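KaiC domain-containing protein (Pyrococcus horikoshii, PDB 2ZTS) probably binds ATP through a RecA/KaiC-type P-loop domain, and forms an assembly of six chains with bound ADP and magnesium. Local coordinates at residues Glu60-Ala71 and Lys93-Ser101; Gln208-Leu219 and Met230-Gly238. All coordinates share one frame; numbering follows the deposited sequence.

How the contacts relate
After the small sheet of strands 11-12 and 27-28, the chain runs through strand 32-36 and helix 43-58 into contact 1, where 60-71 pairs with 93-101. That contact closes a loop of 21 residues, largely the helices 71-79 and 85-90, and seats edge strand 94-97 beside strand 62-66. Only after strands 138-142, 174-179 and 201-209 comes contact 2, where 208-219 meets 230-238 in the hairpin of strands 214-223 and 233-238, closing a loop of 10 residues. The two loops follow in series and neither nests nor crosses. Both belong to one mixed sheet, with contact 1 at its parallel end and contact 2 in its antiparallel extension, on opposite sides of the chain's centre; their centres lie 28 Å apart.

Contact 1. Residues Glu60-Ala71 and Lys93-Ser101; sequences EPGVFVTLEERA and KIAIVDGVS
A right-handed beta-alpha-beta crossover of the P-loop NTPase core brings strand 62-66 alongside 94-97, the parallel edge strand of the sheet within this chain. Five backbone hydrogen bonds join them in strict alternation, from Gly-62 N to Lys-93 O (2.9 Å) through to Thr-66 N to Val-97 O (2.8 Å).

Side chains leave the pair on two faces. On one, Val-63 CG1 meets Val-97 CG2 at 3.9 Å; on the other, Phe-64 and Ile-96 both reach Leu-74 of helix 71-79. With CG1 of Ile-96 beside its backbone N (chi1 -62°), CG2 is left anti to that nitrogen, against Ala-71 CB at a tight 3.5 Å, while Thr-66 CG2 lies beside the same methyl. Helix 120-134 packs against the face of Val-63 and Val-65.

Past the strand ends, Asp-98 binds the turn leading into helix 71-79. Its CG stands between nitrogen and carbonyl carbon (chi1 73°), and OD2 receives Ala-71 N at 2.9 Å on its anti side, 19° out of the carboxylate plane. OD1 uses its syn lone pair for Ser-101 N, also at 2.9 Å, in an Asx motif, so both oxygens are engaged and the carboxylate's rotation is fixed. Thr-66 OG1 adds an ST motif by accepting Glu-69 N at 3.2 Å. An alanine in place of Asp-98 would probably leave the amides of Ala-71 and Ser-101 without these acceptors and let the two turns shift against each other.

Glu-69, on the turn held this way, has its side chain near Thr-44 of the magnesium site. The negative carboxylate of Asp-98 at the amino end of helix 71-79 is likely to be stabilised by the helix dipole. Its bonds to Ala-71 N and Ser-101 N tie the helix start to the loop after the edge strand.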
# COMPACT_ATOMS: atom_id res chain seq x y z
N GLU C 60 -44.74 -4.23 11.58
CA GLU C 60 -43.69 -4.45 12.57
C GLU C 60 -43.04 -3.11 12.95
O GLU C 60 -42.63 -2.34 12.09
CB GLU C 60 -42.63 -5.45 12.02
CG GLU C 60 -43.21 -6.71 11.32
CD GLU C 60 -42.16 -7.79 10.95
OE1 GLU C 60 -40.98 -7.48 10.65
OE2 GLU C 60 -42.54 -9.01 10.92
N PRO C 61 -42.99 -2.80 14.24
CA PRO C 61 -42.37 -1.52 14.66
C PRO C 61 -40.87 -1.53 14.39
O PRO C 61 -40.27 -2.59 14.53
CB PRO C 61 -42.66 -1.45 16.17
CG PRO C 61 -43.76 -2.53 16.45
CD PRO C 61 -43.54 -3.57 15.37
N GLY C 62 -40.30 -0.38 14.03
CA GLY C 62 -38.89 -0.26 13.72
C GLY C 62 -38.19 0.97 14.26
O GLY C 62 -38.76 2.05 14.40
N VAL C 63 -36.92 0.79 14.59
CA VAL C 63 -36.08 1.87 15.03
C VAL C 63 -34.98 2.17 13.98
O VAL C 63 -34.17 1.33 13.69
CB VAL C 63 -35.46 1.58 16.39
CG1 VAL C 63 -34.57 2.71 16.81
CG2 VAL C 63 -36.54 1.32 17.45
N PHE C 64 -34.95 3.39 13.47
CA PHE C 64 -33.90 3.81 12.59
C PHE C 64 -32.99 4.71 13.37
O PHE C 64 -33.38 5.82 13.76
CB PHE C 64 -34.53 4.49 11.39
CG PHE C 64 -33.58 4.71 10.24
CD1 PHE C 64 -33.77 4.03 9.07
CD2 PHE C 64 -32.55 5.66 10.32
CE1 PHE C 64 -32.89 4.20 8.00
CE2 PHE C 64 -31.67 5.86 9.24
CZ PHE C 64 -31.87 5.12 8.06
N VAL C 65 -31.77 4.24 13.62
CA VAL C 65 -30.78 5.03 14.34
C VAL C 65 -29.92 5.67 13.26
O VAL C 65 -29.43 4.94 12.41
CB VAL C 65 -29.91 4.18 15.19
CG1 VAL C 65 -28.84 4.97 15.88
CG2 VAL C 65 -30.75 3.31 16.17
N THR C 66 -29.73 6.99 13.30
CA THR C 66 -28.83 7.66 12.41
C THR C 66 -27.88 8.67 13.04
O THR C 66 -28.28 9.50 13.83
CB THR C 66 -29.64 8.28 11.22
OG1 THR C 66 -28.78 9.11 10.43
CG2 THR C 66 -30.80 9.13 11.67
N LEU C 67 -26.60 8.56 12.71
CA LEU C 67 -25.61 9.57 13.07
C LEU C 67 -25.02 10.21 11.80
O LEU C 67 -24.09 11.00 11.84
CB LEU C 67 -24.52 8.89 13.95
CG LEU C 67 -24.49 9.01 15.49
CD1 LEU C 67 -25.57 9.87 16.15
CD2 LEU C 67 -24.40 7.67 16.14
N GLU C 68 -25.57 9.84 10.64
CA GLU C 68 -25.22 10.46 9.36
C GLU C 68 -26.01 11.75 9.10
O GLU C 68 -25.60 12.68 8.40
CB GLU C 68 -25.55 9.49 8.23
CG GLU C 68 -24.76 8.18 8.23
CD GLU C 68 -23.59 8.13 7.21
OE1 GLU C 68 -23.61 8.92 6.21
OE2 GLU C 68 -22.67 7.26 7.38
N GLU C 69 -27.22 11.81 9.62
CA GLU C 69 -28.03 13.00 9.36
C GLU C 69 -29.02 13.24 10.52
O GLU C 69 -29.09 12.45 11.46
CB GLU C 69 -28.75 12.82 8.01
CG GLU C 69 -29.71 11.67 7.95
CD GLU C 69 -30.18 11.35 6.54
OE1 GLU C 69 -30.48 12.32 5.82
OE2 GLU C 69 -30.22 10.14 6.18
N ARG C 70 -29.78 14.32 10.48
CA ARG C 70 -30.75 14.47 11.55
C ARG C 70 -32.13 13.88 11.16
O ARG C 70 -32.37 13.57 9.99
CB ARG C 70 -30.69 15.87 12.26
CG ARG C 70 -31.03 17.15 11.53
CD ARG C 70 -29.85 17.97 11.06
NE ARG C 70 -30.08 19.40 11.17
CZ ARG C 70 -30.56 20.21 10.24
NH1 ARG C 70 -30.94 19.79 9.03
NH2 ARG C 70 -30.67 21.50 10.54
N ALA C 71 -32.98 13.65 12.15
CA ALA C 71 -34.25 13.00 11.91
C ALA C 71 -35.03 13.74 10.89
O ALA C 71 -35.58 13.11 10.01
CB ALA C 71 -35.05 12.82 13.22
N LYS C 93 -45.15 3.24 15.65
CA LYS C 93 -44.62 2.12 14.88
C LYS C 93 -43.20 2.39 14.36
O LYS C 93 -42.51 1.45 14.02
CB LYS C 93 -45.53 1.72 13.72
CG LYS C 93 -46.97 1.38 14.12
CD LYS C 93 -47.34 -0.10 13.96
CE LYS C 93 -48.81 -0.37 14.31
NZ LYS C 93 -49.22 0.08 15.73
N ILE C 94 -42.75 3.65 14.34
CA ILE C 94 -41.36 3.95 14.00
C ILE C 94 -40.80 4.93 14.96
O ILE C 94 -41.45 5.87 15.32
CB ILE C 94 -41.24 4.55 12.58
CG1 ILE C 94 -41.65 3.55 11.53
CG2 ILE C 94 -39.80 5.02 12.29
CD1 ILE C 94 -41.57 4.14 10.08
N ALA C 95 -39.57 4.72 15.38
CA ALA C 95 -38.82 5.79 16.04
C ALA C 95 -37.55 6.07 15.26
O ALA C 95 -36.91 5.13 14.71
CB ALA C 95 -38.49 5.39 17.44
N ILE C 96 -37.18 7.35 15.23
CA ILE C 96 -35.92 7.81 14.66
C ILE C 96 -35.09 8.34 15.80
O ILE C 96 -35.56 9.22 16.54
CB ILE C 96 -36.06 8.91 13.57
CG1 ILE C 96 -36.86 8.41 12.37
CG2 ILE C 96 -34.63 9.36 13.12
CD1 ILE C 96 -37.35 9.55 11.35
N VAL C 97 -33.89 7.77 15.93
CA VAL C 97 -32.91 8.15 16.93
C VAL C 97 -31.70 8.78 16.25
O VAL C 97 -30.89 8.07 15.59
CB VAL C 97 -32.42 6.92 17.68
CG1 VAL C 97 -31.36 7.31 18.66
CG2 VAL C 97 -33.59 6.16 18.38
N ASP C 98 -31.52 10.08 16.45
CA ASP C 98 -30.44 10.79 15.75
C ASP C 98 -29.24 11.31 16.60
O ASP C 98 -28.48 12.14 16.13
CB ASP C 98 -31.05 11.82 14.79
CG ASP C 98 -31.64 13.04 15.50
OD1 ASP C 98 -31.66 13.09 16.75
OD2 ASP C 98 -32.11 13.99 14.85
N GLY C 99 -29.11 11.01 17.89
CA GLY C 99 -29.73 11.79 18.94
C GLY C 99 -28.66 12.91 19.07
O GLY C 99 -27.54 12.68 19.65
N VAL C 100 -28.92 14.12 18.56
CA VAL C 100 -29.72 15.26 19.11
C VAL C 100 -31.17 15.28 19.65
O VAL C 100 -31.37 15.65 20.81
CB VAL C 100 -29.57 16.43 18.05
CG1 VAL C 100 -30.40 17.66 18.36
CG2 VAL C 100 -28.10 16.88 18.05
N SER C 101 -32.18 15.04 18.83
CA SER C 101 -33.53 15.04 19.38
C SER C 101 -33.86 13.64 19.98
O SER C 101 -33.74 12.58 19.31
CB SER C 101 -34.54 15.53 18.34
OG SER C 101 -34.63 14.60 17.26

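Contact 2. Residues Gln208-Leu219 and Met230-Gly238; sequences QEKNIELKRYVL and MKKYPFEIG. With ADP (adenosine-5'-diphosphate), chain H.
Strands 214-219 and 233-238 form an antiparallel hairpin pairing, strongly twisted with 120° between their local directions, in which Val-218 and Tyr-233 exchange two backbone hydrogen bonds (Val-218 N to Tyr-233 O 3.0 Å, Tyr-233 N to Val-218 O 2.9 Å). Phe-235 N also hydrogen-bonds to Arg-216 O.

Arg-216 and Phe-235 lie on one face, with Val-218 and Tyr-233. Arg-216 CB stands over the middle of the Phe-235 ring, 3.8 Å from its centroid and 6° off the normal, a CH-pi contact; Val-218 N lies at the ring's edge and Val-218 CB touches its CD2. With CG anti to the carbonyl carbon (chi1 -51°) and the chain extended to NE, Arg-216 carries its guanidinium on to Ile-237, whose CD1 sits 3.6 Å above its plane, over the centre. Water 1 lies at the guanidinium edge and bridges Arg-216 NE to Ile-237 N. Arg-216 NH2 comes within 3.1 Å of ADP O2', whereas NH1 is hydrogen-bonded to Gly-40 O of the P-loop. Ile-237 CD1 touches ADP O4' at 3.3 Å, so the two side chains line the ribose end of the nucleotide pocket.

On the face of Tyr-217 and Pro-234, the Lys-232 chain crosses Tyr-217 at about a right angle, with CE 3.6 Å from Tyr-217 CB.

The hairpin is flanked by strand 201-209, whose Leu-205 touches Val-218 and Phe-235, and by strand 241-244, whose Val-244 meets Val-218, Tyr-233 and Phe-235. Beyond this chain, Arg-216 packs on Met-230 (selenomethionine in the crystal) of a neighbouring subunit, while Met-230 here packs on Arg-216 of another.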
# COMPACT_ATOMS: atom_id res chain seq x y z
N GLN C 208 -21.40 -0.55 -11.02
CA GLN C 208 -20.44 -1.05 -11.99
C GLN C 208 -20.28 -0.10 -13.18
O GLN C 208 -21.20 0.60 -13.54
CB GLN C 208 -20.84 -2.43 -12.52
CG GLN C 208 -20.09 -3.59 -11.83
CD GLN C 208 -20.20 -4.90 -12.60
OE1 GLN C 208 -19.84 -4.96 -13.80
NE2 GLN C 208 -20.70 -5.96 -11.93
N GLU C 209 -19.10 -0.12 -13.79
CA GLU C 209 -18.74 0.83 -14.85
C GLU C 209 -18.96 0.13 -16.18
O GLU C 209 -18.23 -0.79 -16.49
CB GLU C 209 -17.26 1.28 -14.69
CG GLU C 209 -17.03 2.53 -13.81
CD GLU C 209 -15.63 3.15 -13.94
OE1 GLU C 209 -15.09 3.25 -15.07
OE2 GLU C 209 -15.05 3.56 -12.90
N LYS C 210 -19.98 0.53 -16.94
CA LYS C 210 -20.24 -0.05 -18.26
C LYS C 210 -21.12 0.89 -19.11
O LYS C 210 -22.32 0.97 -18.86
CB LYS C 210 -20.93 -1.45 -18.14
CG LYS C 210 -20.14 -2.66 -18.80
CD LYS C 210 -20.73 -4.13 -18.57
CE LYS C 210 -21.53 -4.38 -17.24
NZ LYS C 210 -20.78 -4.16 -15.93
N ASN C 211 -20.61 1.60 -20.12
CA ASN C 211 -19.20 1.85 -20.44
C ASN C 211 -18.87 3.36 -20.24
O ASN C 211 -17.71 3.72 -20.00
CB ASN C 211 -18.86 1.40 -21.88
CG ASN C 211 -20.11 1.25 -22.80
OD1 ASN C 211 -20.25 0.25 -23.53
ND2 ASN C 211 -21.00 2.26 -22.78
N ILE C 212 -19.90 4.22 -20.41
CA ILE C 212 -19.93 5.58 -19.86
C ILE C 212 -21.04 5.72 -18.82
O ILE C 212 -21.34 6.86 -18.45
CB ILE C 212 -20.15 6.67 -20.97
CG1 ILE C 212 -21.54 6.51 -21.64
CG2 ILE C 212 -19.01 6.65 -22.04
CD1 ILE C 212 -22.02 7.75 -22.44
N GLU C 213 -21.64 4.58 -18.40
CA GLU C 213 -22.80 4.51 -17.47
C GLU C 213 -22.56 3.60 -16.23
O GLU C 213 -22.09 2.45 -16.36
CB GLU C 213 -24.07 4.01 -18.20
CG GLU C 213 -25.24 3.69 -17.25
CD GLU C 213 -26.60 4.14 -17.75
OE1 GLU C 213 -26.82 4.14 -18.98
OE2 GLU C 213 -27.46 4.49 -16.90
N LEU C 214 -22.89 4.11 -15.04
CA LEU C 214 -22.82 3.30 -13.80
C LEU C 214 -24.18 2.65 -13.51
O LEU C 214 -25.14 3.34 -13.30
CB LEU C 214 -22.41 4.19 -12.62
CG LEU C 214 -21.06 4.96 -12.54
CD1 LEU C 214 -21.23 6.08 -11.50
CD2 LEU C 214 -19.81 4.08 -12.19
N LYS C 215 -24.31 1.34 -13.51
CA LYS C 215 -25.62 0.71 -13.16
C LYS C 215 -25.52 0.09 -11.76
O LYS C 215 -24.46 -0.33 -11.32
CB LYS C 215 -26.04 -0.34 -14.20
CG LYS C 215 -27.42 -1.16 -13.85
CD LYS C 215 -28.48 -1.14 -14.99
CE LYS C 215 -28.34 -2.28 -16.09
NZ LYS C 215 -27.92 -3.63 -15.55
N ARG C 216 -26.63 0.04 -11.06
CA ARG C 216 -26.62 -0.45 -9.68
C ARG C 216 -26.81 -1.95 -9.61
O ARG C 216 -27.65 -2.53 -10.31
CB ARG C 216 -27.69 0.23 -8.88
CG ARG C 216 -27.68 1.72 -8.98
CD ARG C 216 -28.69 2.26 -8.00
NE ARG C 216 -28.81 3.68 -8.01
CZ ARG C 216 -27.95 4.51 -7.41
NH1 ARG C 216 -26.91 4.03 -6.73
NH2 ARG C 216 -28.18 5.81 -7.46
N TYR C 217 -26.00 -2.58 -8.77
CA TYR C 217 -26.07 -4.01 -8.55
C TYR C 217 -26.16 -4.30 -7.04
O TYR C 217 -25.60 -3.60 -6.25
CB TYR C 217 -24.86 -4.70 -9.19
CG TYR C 217 -24.85 -4.64 -10.71
CD1 TYR C 217 -25.69 -5.48 -11.49
CD2 TYR C 217 -24.00 -3.76 -11.39
CE1 TYR C 217 -25.66 -5.41 -12.93
CE2 TYR C 217 -23.97 -3.68 -12.83
CZ TYR C 217 -24.80 -4.50 -13.58
OH TYR C 217 -24.74 -4.37 -14.97
N VAL C 218 -26.92 -5.32 -6.67
CA VAL C 218 -26.89 -5.93 -5.33
C VAL C 218 -26.41 -7.37 -5.41
O VAL C 218 -26.71 -8.10 -6.36
CB VAL C 218 -28.26 -5.84 -4.63
CG1 VAL C 218 -29.36 -6.52 -5.46
CG2 VAL C 218 -28.22 -6.46 -3.28
N LEU C 219 -25.65 -7.78 -4.40
CA LEU C 219 -25.19 -9.15 -4.29
C LEU C 219 -25.32 -9.57 -2.81
O LEU C 219 -24.98 -8.81 -1.88
CB LEU C 219 -23.77 -9.18 -4.73
CG LEU C 219 -22.87 -10.38 -4.61
CD1 LEU C 219 -23.33 -11.46 -5.51
CD2 LEU C 219 -21.49 -9.90 -5.02
N MSE C 230 -26.29 -16.40 -5.31
CA MSE C 230 -24.93 -15.90 -5.29
C MSE C 230 -24.62 -15.00 -6.50
O MSE C 230 -23.48 -14.61 -6.66
CB MSE C 230 -23.94 -17.08 -5.35
CG MSE C 230 -24.13 -18.21 -4.35
SE MSE C 230 -23.00 -18.00 -2.68
CE MSE C 230 -21.73 -16.45 -2.96
N LYS C 231 -25.62 -14.70 -7.32
CA LYS C 231 -25.50 -13.83 -8.50
C LYS C 231 -25.63 -12.34 -8.18
O LYS C 231 -26.26 -11.99 -7.20
CB LYS C 231 -26.61 -14.15 -9.50
CG LYS C 231 -26.65 -15.62 -9.97
CD LYS C 231 -27.61 -15.84 -11.09
CE LYS C 231 -28.57 -16.99 -10.72
NZ LYS C 231 -29.05 -17.70 -11.96
N LYS C 232 -25.07 -11.49 -9.06
CA LYS C 232 -25.25 -10.04 -9.04
C LYS C 232 -26.61 -9.77 -9.66
O LYS C 232 -26.91 -10.33 -10.69
CB LYS C 232 -24.19 -9.33 -9.92
CG LYS C 232 -22.81 -9.02 -9.28
CD LYS C 232 -22.15 -7.73 -9.86
CE LYS C 232 -21.89 -6.62 -8.76
NZ LYS C 232 -21.00 -5.40 -9.17
N TYR C 233 -27.40 -8.86 -9.07
CA TYR C 233 -28.74 -8.53 -9.57
C TYR C 233 -28.80 -7.04 -9.86
O TYR C 233 -28.50 -6.29 -8.97
CB TYR C 233 -29.85 -8.92 -8.55
CG TYR C 233 -30.07 -10.41 -8.44
CD1 TYR C 233 -31.09 -11.07 -9.16
CD2 TYR C 233 -29.22 -11.17 -7.66
CE1 TYR C 233 -31.24 -12.47 -9.08
CE2 TYR C 233 -29.37 -12.53 -7.57
CZ TYR C 233 -30.39 -13.17 -8.29
OH TYR C 233 -30.50 -14.53 -8.19
N PRO C 234 -29.25 -6.59 -11.03
CA PRO C 234 -29.47 -5.15 -11.26
C PRO C 234 -30.52 -4.53 -10.35
O PRO C 234 -31.52 -5.21 -10.00
CB PRO C 234 -30.00 -5.08 -12.71
CG PRO C 234 -30.50 -6.43 -13.01
CD PRO C 234 -29.62 -7.39 -12.23
N PHE C 235 -30.34 -3.27 -9.97
CA PHE C 235 -31.45 -2.58 -9.31
C PHE C 235 -31.57 -1.13 -9.61
O PHE C 235 -30.65 -0.48 -10.09
CB PHE C 235 -31.51 -2.86 -7.79
CG PHE C 235 -30.53 -2.06 -6.91
CD1 PHE C 235 -30.89 -0.84 -6.36
CD2 PHE C 235 -29.31 -2.59 -6.54
CE1 PHE C 235 -30.04 -0.14 -5.49
CE2 PHE C 235 -28.43 -1.92 -5.68
CZ PHE C 235 -28.78 -0.68 -5.16
N GLU C 236 -32.74 -0.61 -9.29
CA GLU C 236 -32.98 0.79 -9.45
C GLU C 236 -33.51 1.38 -8.18
O GLU C 236 -34.25 0.73 -7.45
CB GLU C 236 -34.01 1.03 -10.55
CG GLU C 236 -33.41 1.22 -11.93
CD GLU C 236 -34.48 1.64 -12.93
OE1 GLU C 236 -34.17 2.46 -13.86
OE2 GLU C 236 -35.65 1.16 -12.72
N ILE C 237 -33.15 2.64 -7.99
CA ILE C 237 -33.78 3.53 -7.03
C ILE C 237 -34.80 4.37 -7.77
O ILE C 237 -34.45 5.33 -8.46
CB ILE C 237 -32.72 4.44 -6.37
CG1 ILE C 237 -31.61 3.58 -5.79
CG2 ILE C 237 -33.38 5.34 -5.29
CD1 ILE C 237 -30.58 4.36 -4.88
N GLY C 238 -36.06 4.02 -7.58
CA GLY C 238 -37.16 4.62 -8.32
C GLY C 238 -37.96 5.60 -7.48
O GLY C 238 -37.63 5.80 -6.29
PB ADP H . -25.63 5.89 0.43
O1B ADP H . -25.15 4.57 -0.01
O2B ADP H . -24.55 6.97 0.32
O3B ADP H . -26.24 5.88 1.87
PA ADP H . -28.26 6.76 -0.53
O1A ADP H . -29.26 5.71 0.01
O2A ADP H . -28.25 8.04 0.27
O3A ADP H . -26.76 6.16 -0.71
O5' ADP H . -28.66 6.95 -2.05
C5' ADP H . -29.06 8.17 -2.58
C4' ADP H . -29.30 8.07 -4.06
O4' ADP H . -30.59 7.63 -4.44
C3' ADP H . -29.08 9.42 -4.71
O3' ADP H . -27.67 9.62 -4.81
C2' ADP H . -29.88 9.29 -5.99
O2' ADP H . -29.16 8.69 -7.00
C1' ADP H . -31.02 8.34 -5.61
N9 ADP H . -32.26 9.03 -5.22
C8 ADP H . -32.46 9.81 -4.08
N7 ADP H . -33.74 10.23 -4.06
C5 ADP H . -34.34 9.78 -5.20
C6 ADP H . -35.63 9.91 -5.70
N6 ADP H . -36.63 10.36 -4.92
N1 ADP H . -35.95 9.28 -6.90
C2 ADP H . -35.01 8.53 -7.58
N3 ADP H . -33.71 8.39 -7.07
C4 ADP H . -33.41 9.01 -5.91
O HOH W 1 -31.22 3.73 -10.04